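Local coordinates for protein putative aminotransferase (Actinomadura melliaura, PDB 4ZWV) that is probably a pyridoxal phosphate-dependent sugar aminotransferase of the DegT/DnrJ/EryC1 family, thought to act in making the aminopentose of the indolocarbazole AT2433, at residues 90-102 against 114-127. Residues are numbered along the deposited sequence; the frame is centred on the assembly and turned at random. Where two conformers were deposited one is given.
Sequences AILADGRRITWVD and DLERKISPATRAII
Arg96 and Arg124 lay their guanidinium groups flat on one another, centres 3.4 Å apart and planes 12° from parallel, CZ over CZ. The bend at chi2 of Arg96 (-58°) folds its head over the extended chain of Arg124. Acids nearby probably offset the two like charges: NE of Arg96 gives a nearly straight bond, in its guanidinium plane, to OD2 of Asp94 (2.8 Å, 173°), and its NH1 forms a salt bridge with Glu72. A water in the plane of the Arg124 guanidinium bridges NE of Arg124 and OD2 of Asp94; Arg74 is a further polar partner of Arg124. Were Arg96 replaced by an alanine, one face of the Arg124 guanidinium would probably be uncovered and Asp94 and Glu72 left without this cationic mate.

At the other end the grip is on the backbone. OD2 of Asp114 takes two donors: the backbone N of Asp102, on the anti side (2.8 Å), and NZ of Lys118, on the syn lone pair (2.7 Å). The same NZ bonds to the carbonyl O of Trp100 (2.9 Å), reached by a Lys118 chain extended beyond CG. Arg117 holds OD1 of Asp114, completing a salt-bridge network on helix 112-118.

Apolar contacts are small. Ile91 and Ile127 meet tip to tip, CG1 of Ile91 to CD1 of Ile127 at 3.8 Å, and Val101 sets CG1 against CB of Leu115 (4.1 Å).

Strands 97-100 and 123-129 are joined by a beta-alpha-beta crossover through helix 112-118 that skips strand 76-79, parallel to both, in the large domain of the fold-type I PLP-enzyme fold. Charged clusters thus tie the edge strand at its two ends: stacked arginines, their charge probably offset by acids, near its start, and a lysine-aspartate pair holding the backbone as it leaves the sheet.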
ATOM      1  N   ALA A  90      11.553   3.646   0.484  1.00  8.37           N
ATOM      2  CA  ALA A  90      11.411   2.204   0.237  1.00  7.28           C
ATOM      3  C   ALA A  90      12.646   1.439   0.713  1.00  9.37           C
ATOM      4  O   ALA A  90      12.528   0.335   1.253  1.00 10.16           O
ATOM      5  CB  ALA A  90      11.152   1.938  -1.247  1.00 10.34           C
ATOM      6  N   ILE A  91      13.823   2.033   0.521  1.00  8.75           N
ATOM      7  CA  ILE A  91      15.078   1.429   0.980  1.00  8.34           C
ATOM      8  C   ILE A  91      15.104   1.304   2.498  1.00  9.68           C
ATOM      9  O   ILE A  91      15.457   0.251   3.033  1.00 10.77           O
ATOM     10  CB  ILE A  91      16.305   2.252   0.515  1.00  8.76           C
ATOM     11  CG1 ILE A  91      16.356   2.292  -1.018  1.00 10.13           C
ATOM     12  CG2 ILE A  91      17.605   1.659   1.101  1.00 11.15           C
ATOM     13  CD1 ILE A  91      17.355   3.328  -1.559  1.00  8.72           C
ATOM     14  N   LEU A  92      14.716   2.372   3.193  1.00  9.20           N
ATOM     15  CA  LEU A  92      14.716   2.361   4.654  1.00  8.94           C
ATOM     16  C   LEU A  92      13.697   1.354   5.189  1.00  9.98           C
ATOM     17  O   LEU A  92      13.980   0.644   6.164  1.00 11.96           O
ATOM     18  CB  LEU A  92      14.433   3.762   5.202  1.00 11.41           C
ATOM     19  CG  LEU A  92      15.457   4.813   4.765  1.00 12.11           C
ATOM     20  CD1 LEU A  92      15.106   6.170   5.342  1.00 12.36           C
ATOM     21  CD2 LEU A  92      16.853   4.390   5.181  1.00 14.15           C
ATOM     22  N   ALA A  93      12.534   1.280   4.540  1.00  9.70           N
ATOM     23  CA  ALA A  93      11.474   0.355   4.965  1.00 10.89           C
ATOM     24  C   ALA A  93      11.900  -1.092   4.746  1.00 12.67           C
ATOM     25  O   ALA A  93      11.429  -1.988   5.454  1.00 14.40           O
ATOM     26  CB  ALA A  93      10.171   0.643   4.226  1.00 11.30           C
ATOM     27  N   ASP A  94      12.805  -1.303   3.790  1.00 10.56           N
ATOM     28  CA  ASP A  94      13.352  -2.629   3.501  1.00 10.23           C
ATOM     29  C   ASP A  94      14.424  -3.026   4.513  1.00 11.69           C
ATOM     30  O   ASP A  94      14.941  -4.138   4.456  1.00 13.15           O
ATOM     31  CB  ASP A  94      13.928  -2.654   2.073  1.00  9.55           C
ATOM     32  CG  ASP A  94      14.252  -4.065   1.582  1.00 13.11           C
ATOM     33  OD1 ASP A  94      13.321  -4.900   1.500  1.00 13.64           O
ATOM     34  OD2 ASP A  94      15.435  -4.326   1.256  1.00 13.31           O
ATOM     35  N   GLY A  95      14.750  -2.127   5.443  1.00 11.11           N
ATOM     36  CA  GLY A  95      15.733  -2.411   6.480  1.00 10.52           C
ATOM     37  C   GLY A  95      17.176  -2.204   6.056  1.00 11.28           C
ATOM     38  O   GLY A  95      18.091  -2.686   6.729  1.00 14.34           O
ATOM     39  N   ARG A  96      17.388  -1.460   4.973  1.00 11.87           N
ATOM     40  CA  ARG A  96      18.741  -1.257   4.444  1.00  9.73           C
ATOM     41  C   ARG A  96      19.266   0.145   4.705  1.00 11.75           C
ATOM     42  O   ARG A  96      18.540   1.033   5.153  1.00 14.88           O
ATOM     43  CB  ARG A  96      18.789  -1.531   2.935  1.00 10.29           C
ATOM     44  CG  ARG A  96      18.030  -2.770   2.512  1.00 11.72           C
ATOM     45  CD  ARG A  96      18.512  -4.039   3.197  1.00 10.23           C
ATOM     46  NE  ARG A  96      17.600  -5.125   2.868  1.00 12.96           N
ATOM     47  CZ  ARG A  96      17.711  -6.371   3.314  1.00 16.30           C
ATOM     48  NH1 ARG A  96      18.726  -6.719   4.095  1.00 16.29           N
ATOM     49  NH2 ARG A  96      16.801  -7.274   2.966  1.00 19.81           N
ATOM     50  N   ARG A  97      20.536   0.342   4.383  0.63 12.22           N
ATOM     51  CA  ARG A  97      21.210   1.615   4.549  0.63 12.06           C
ATOM     52  C   ARG A  97      21.418   2.304   3.197  0.63 12.72           C
ATOM     53  O   ARG A  97      21.895   1.679   2.251  0.63 15.46           O
ATOM     54  CB  ARG A  97      22.544   1.365   5.254  0.63 17.42           C
ATOM     55  CG  ARG A  97      23.566   2.454   5.161  0.63 19.63           C
ATOM     56  CD  ARG A  97      24.761   2.104   6.046  0.63 25.20           C
ATOM     57  NE  ARG A  97      25.460   0.892   5.621  0.63 23.16           N
ATOM     58  CZ  ARG A  97      26.532   0.895   4.834  0.63 22.53           C
ATOM     59  NH1 ARG A  97      27.014   2.044   4.384  0.63 22.55           N
ATOM     60  NH2 ARG A  97      27.127  -0.244   4.497  0.63 27.36           N
ATOM     61  N   ILE A  98      21.046   3.581   3.098  1.00 12.16           N
ATOM     62  CA  ILE A  98      21.235   4.332   1.859  1.00 12.96           C
ATOM     63  C   ILE A  98      22.662   4.873   1.798  1.00 11.14           C
ATOM     64  O   ILE A  98      23.141   5.473   2.763  1.00 13.76           O
ATOM     65  CB  ILE A  98      20.258   5.511   1.743  1.00 12.15           C
ATOM     66  CG1 ILE A  98      18.803   5.036   1.791  1.00 11.95           C
ATOM     67  CG2 ILE A  98      20.500   6.282   0.453  1.00 15.20           C
ATOM     68  CD1 ILE A  98      17.806   6.171   1.989  1.00 12.76           C
ATOM     69  N   THR A  99      23.342   4.657   0.675  1.00 10.76           N
ATOM     70  CA  THR A  99      24.589   5.355   0.404  1.00 11.67           C
ATOM     71  C   THR A  99      24.313   6.290  -0.762  1.00 11.77           C
ATOM     72  O   THR A  99      23.989   5.844  -1.870  1.00 11.24           O
ATOM     73  CB  THR A  99      25.734   4.399   0.070  1.00 15.97           C
ATOM     74  OG1 THR A  99      26.046   3.611   1.225  1.00 19.46           O
ATOM     75  CG2 THR A  99      26.970   5.181  -0.353  1.00 17.29           C
ATOM     76  N   TRP A 100      24.402   7.593  -0.498  1.00 10.51           N
ATOM     77  CA  TRP A 100      24.049   8.575  -1.514  1.00  9.60           C
ATOM     78  C   TRP A 100      25.061   8.622  -2.645  1.00 10.39           C
ATOM     79  O   TRP A 100      26.267   8.604  -2.411  1.00 12.97           O
ATOM     80  CB  TRP A 100      23.933   9.985  -0.922  1.00 10.48           C
ATOM     81  CG  TRP A 100      22.880  10.164   0.118  1.00 12.20           C
ATOM     82  CD1 TRP A 100      23.067  10.604   1.397  1.00 12.15           C
ATOM     83  CD2 TRP A 100      21.465   9.947  -0.030  1.00  9.84           C
ATOM     84  NE1 TRP A 100      21.868  10.651   2.063  1.00 12.49           N
ATOM     85  CE2 TRP A 100      20.866  10.268   1.210  1.00 12.35           C
ATOM     86  CE3 TRP A 100      20.651   9.512  -1.084  1.00 11.03           C
ATOM     87  CZ2 TRP A 100      19.486  10.165   1.423  1.00 12.16           C
ATOM     88  CZ3 TRP A 100      19.280   9.410  -0.872  1.00 12.35           C
ATOM     89  CH2 TRP A 100      18.716   9.734   0.369  1.00 12.51           C
ATOM     90  N   VAL A 101      24.538   8.704  -3.862  1.00 10.95           N
ATOM     91  CA  VAL A 101      25.337   8.916  -5.061  1.00 12.02           C
ATOM     92  C   VAL A 101      25.043  10.315  -5.589  1.00 10.05           C
ATOM     93  O   VAL A 101      23.894  10.783  -5.548  1.00 12.47           O
ATOM     94  CB  VAL A 101      25.027   7.858  -6.140  1.00 11.54           C
ATOM     95  CG1 VAL A 101      25.947   8.016  -7.363  1.00 11.36           C
ATOM     96  CG2 VAL A 101      25.180   6.457  -5.550  1.00 13.07           C
ATOM     97  N   ASP A 102      26.089  10.975  -6.072  1.00 11.00           N
ATOM     98  CA  ASP A 102      25.985  12.341  -6.554  1.00 12.73           C
ATOM     99  C   ASP A 102      25.192  12.404  -7.848  1.00 12.66           C
ATOM    100  O   ASP A 102      24.851  11.379  -8.453  1.00 13.07           O
ATOM    101  CB  ASP A 102      27.383  12.923  -6.761  1.00 12.13           C
ATOM    102  CG  ASP A 102      27.447  14.434  -6.569  1.00 14.17           C
ATOM    103  OD1 ASP A 102      26.389  15.100  -6.532  1.00 13.98           O
ATOM    104  OD2 ASP A 102      28.582  14.935  -6.441  1.00 15.92           O
ATOM    105  N   ASP A 114      30.533   8.563  -9.981  1.00 14.40           N
ATOM    106  CA  ASP A 114      30.430   8.494  -8.528  1.00 13.31           C
ATOM    107  C   ASP A 114      29.853   7.144  -8.116  1.00 14.93           C
ATOM    108  O   ASP A 114      30.296   6.552  -7.138  1.00 15.40           O
ATOM    109  CB  ASP A 114      29.568   9.644  -7.994  1.00 13.73           C
ATOM    110  CG  ASP A 114      29.709   9.835  -6.494  1.00 15.70           C
ATOM    111  OD1 ASP A 114      30.864   9.870  -6.001  1.00 19.14           O
ATOM    112  OD2 ASP A 114      28.673   9.958  -5.808  1.00 14.59           O
ATOM    113  N   LEU A 115      28.885   6.652  -8.882  1.00 12.08           N
ATOM    114  CA  LEU A 115      28.336   5.327  -8.631  1.00 12.93           C
ATOM    115  C   LEU A 115      29.432   4.270  -8.614  1.00 14.80           C
ATOM    116  O   LEU A 115      29.541   3.489  -7.665  1.00 14.17           O
ATOM    117  CB  LEU A 115      27.290   4.961  -9.679  1.00 13.70           C
ATOM    118  CG  LEU A 115      26.828   3.503  -9.558  1.00 12.57           C
ATOM    119  CD1 LEU A 115      26.078   3.263  -8.252  1.00 14.04           C
ATOM    120  CD2 LEU A 115      25.974   3.128 -10.749  1.00 13.14           C
ATOM    121  N   GLU A 116      30.261   4.259  -9.651  1.00 13.63           N
ATOM    122  CA  GLU A 116      31.274   3.217  -9.742  1.00 14.46           C
ATOM    123  C   GLU A 116      32.259   3.296  -8.569  1.00 16.19           C
ATOM    124  O   GLU A 116      32.673   2.261  -8.029  1.00 17.51           O
ATOM    125  CB  GLU A 116      32.017   3.282 -11.076  1.00 17.16           C
ATOM    126  CG  GLU A 116      33.032   2.145 -11.188  1.00 17.02           C
ATOM    127  CD  GLU A 116      33.410   1.786 -12.610  1.00 25.19           C
ATOM    128  OE1 GLU A 116      33.196   2.607 -13.527  1.00 24.74           O
ATOM    129  OE2 GLU A 116      33.941   0.668 -12.799  1.00 26.66           O
ATOM    130  N   ARG A 117      32.595   4.510  -8.138  1.00 14.13           N
ATOM    131  CA  ARG A 117      33.495   4.676  -6.997  1.00 15.56           C
ATOM    132  C   ARG A 117      32.884   4.175  -5.686  1.00 15.26           C
ATOM    133  O   ARG A 117      33.612   3.825  -4.751  1.00 19.02           O
ATOM    134  CB  ARG A 117      33.893   6.143  -6.834  1.00 17.33           C
ATOM    135  CG  ARG A 117      34.818   6.665  -7.921  1.00 23.25           C
ATOM    136  CD  ARG A 117      35.363   8.040  -7.556  1.00 26.71           C
ATOM    137  NE  ARG A 117      34.308   9.019  -7.330  1.00 24.68           N
ATOM    138  CZ  ARG A 117      33.907   9.915  -8.229  1.00 25.59           C
ATOM    139  NH1 ARG A 117      34.476   9.972  -9.432  1.00 25.51           N
ATOM    140  NH2 ARG A 117      32.942  10.765  -7.916  1.00 22.40           N
ATOM    141  N   LYS A 118      31.555   4.139  -5.608  1.00 13.38           N
ATOM    142  CA  LYS A 118      30.908   3.837  -4.332  1.00 12.10           C
ATOM    143  C   LYS A 118      30.402   2.403  -4.196  1.00 13.57           C
ATOM    144  O   LYS A 118      29.973   1.994  -3.121  1.00 16.18           O
ATOM    145  CB  LYS A 118      29.773   4.828  -4.093  1.00 13.19           C
ATOM    146  CG  LYS A 118      30.313   6.195  -3.685  1.00 15.34           C
ATOM    147  CD  LYS A 118      29.228   7.247  -3.628  1.00 12.54           C
ATOM    148  CE  LYS A 118      29.765   8.511  -2.971  1.00 15.11           C
ATOM    149  NZ  LYS A 118      28.825   9.658  -3.122  1.00 13.43           N
ATOM    150  N   ILE A 119      30.445   1.635  -5.277  1.00 15.09           N
ATOM    151  CA  ILE A 119      30.133   0.211  -5.164  1.00 12.31           C
ATOM    152  C   ILE A 119      31.184  -0.434  -4.258  1.00 12.69           C
ATOM    153  O   ILE A 119      32.385  -0.179  -4.393  1.00 15.77           O
ATOM    154  CB  ILE A 119      30.099  -0.465  -6.538  1.00 13.51           C
ATOM    155  CG1 ILE A 119      28.913   0.059  -7.335  1.00 13.91           C
ATOM    156  CG2 ILE A 119      30.029  -1.989  -6.403  1.00 16.89           C
ATOM    157  CD1 ILE A 119      28.899  -0.399  -8.780  1.00 17.45           C
ATOM    158  N   SER A 120      30.723  -1.231  -3.302  1.00 15.48           N
ATOM    159  CA  SER A 120      31.598  -1.768  -2.268  1.00 19.11           C
ATOM    160  C   SER A 120      31.184  -3.201  -1.946  1.00 14.80           C
ATOM    161  O   SER A 120      30.153  -3.668  -2.443  1.00 14.36           O
ATOM    162  CB  SER A 120      31.534  -0.895  -1.006  1.00 19.78           C
ATOM    163  OG  SER A 120      30.350  -1.144  -0.282  1.00 19.01           O
ATOM    164  N   PRO A 121      31.976  -3.901  -1.108  1.00 16.90           N
ATOM    165  CA  PRO A 121      31.542  -5.237  -0.686  1.00 15.44           C
ATOM    166  C   PRO A 121      30.190  -5.245   0.026  1.00 17.73           C
ATOM    167  O   PRO A 121      29.579  -6.305   0.112  1.00 17.11           O
ATOM    168  CB  PRO A 121      32.664  -5.675   0.261  1.00 14.65           C
ATOM    169  CG  PRO A 121      33.873  -4.964  -0.248  1.00 17.53           C
ATOM    170  CD  PRO A 121      33.367  -3.625  -0.699  1.00 18.05           C
ATOM    171  N   ALA A 122      29.713  -4.091   0.494  1.00 15.58           N
ATOM    172  CA  ALA A 122      28.410  -4.024   1.154  1.00 14.87           C
ATOM    173  C   ALA A 122      27.242  -3.729   0.218  1.00 14.27           C
ATOM    174  O   ALA A 122      26.092  -3.729   0.649  1.00 14.34           O
ATOM    175  CB  ALA A 122      28.441  -2.968   2.265  1.00 16.29           C
ATOM    176  N   THR A 123      27.521  -3.481  -1.058  1.00 13.08           N
ATOM    177  CA  THR A 123      26.471  -3.070  -1.984  1.00 12.78           C
ATOM    178  C   THR A 123      25.498  -4.189  -2.301  1.00 13.15           C
ATOM    179  O   THR A 123      25.867  -5.241  -2.835  1.00 13.98           O
ATOM    180  CB  THR A 123      27.049  -2.553  -3.300  1.00 12.79           C
ATOM    181  OG1 THR A 123      27.923  -1.459  -3.026  1.00 14.06           O
ATOM    182  CG2 THR A 123      25.934  -2.076  -4.205  1.00 13.25           C
ATOM    183  N   ARG A 124      24.244  -3.948  -1.952  1.00 11.50           N
ATOM    184  CA  ARG A 124      23.186  -4.889  -2.204  1.00 11.03           C
ATOM    185  C   ARG A 124      22.509  -4.664  -3.558  1.00 15.17           C
ATOM    186  O   ARG A 124      22.232  -5.600  -4.319  1.00 17.74           O
ATOM    187  CB  ARG A 124      22.164  -4.730  -1.070  1.00 17.51           C
ATOM    188  CG  ARG A 124      20.937  -5.543  -1.182  1.00 18.90           C
ATOM    189  CD  ARG A 124      20.066  -5.377   0.069  1.00 12.04           C
ATOM    190  NE  ARG A 124      19.177  -6.521   0.156  1.00 16.96           N
ATOM    191  CZ  ARG A 124      19.515  -7.679   0.701  1.00 16.76           C
ATOM    192  NH1 ARG A 124      18.654  -8.678   0.704  1.00 22.75           N
ATOM    193  NH2 ARG A 124      20.721  -7.837   1.247  1.00 15.75           N
ATOM    194  N   ALA A 125      22.295  -3.397  -3.879  1.00 12.28           N
ATOM    195  CA  ALA A 125      21.526  -3.013  -5.055  1.00 11.59           C
ATOM    196  C   ALA A 125      21.755  -1.553  -5.356  1.00 10.79           C
ATOM    197  O   ALA A 125      22.299  -0.811  -4.530  1.00 10.53           O
ATOM    198  CB  ALA A 125      20.028  -3.274  -4.851  1.00 12.44           C
ATOM    199  N   ILE A 126      21.326  -1.154  -6.548  1.00  9.13           N
ATOM    200  CA  ILE A 126      21.383   0.227  -6.991  1.00 10.43           C
ATOM    201  C   ILE A 126      20.007   0.588  -7.509  1.00  8.79           C
ATOM    202  O   ILE A 126      19.461  -0.166  -8.293  1.00 10.15           O
ATOM    203  CB  ILE A 126      22.429   0.409  -8.107  1.00  9.36           C
ATOM    204  CG1 ILE A 126      23.814  -0.042  -7.626  1.00 11.50           C
ATOM    205  CG2 ILE A 126      22.446   1.864  -8.598  1.00 12.96           C
ATOM    206  CD1 ILE A 126      24.724  -0.462  -8.778  1.00 14.23           C
ATOM    207  N   ILE A 127      19.421   1.680  -7.029  1.00  9.16           N
ATOM    208  CA  ILE A 127      18.178   2.169  -7.633  1.00  7.61           C
ATOM    209  C   ILE A 127      18.535   3.349  -8.515  1.00  9.56           C
ATOM    210  O   ILE A 127      19.157   4.307  -8.053  1.00 10.84           O
ATOM    211  CB  ILE A 127      17.121   2.579  -6.585  1.00  9.06           C
ATOM    212  CG1 ILE A 127      16.787   1.377  -5.681  1.00 11.14           C
ATOM    213  CG2 ILE A 127      15.867   3.087  -7.280  1.00 10.89           C
ATOM    214  CD1 ILE A 127      15.669   1.653  -4.660  1.00 13.93           C
TER
HETATM  215  O   HOH W   1      16.694  -5.794  -0.641  1.00 13.43           O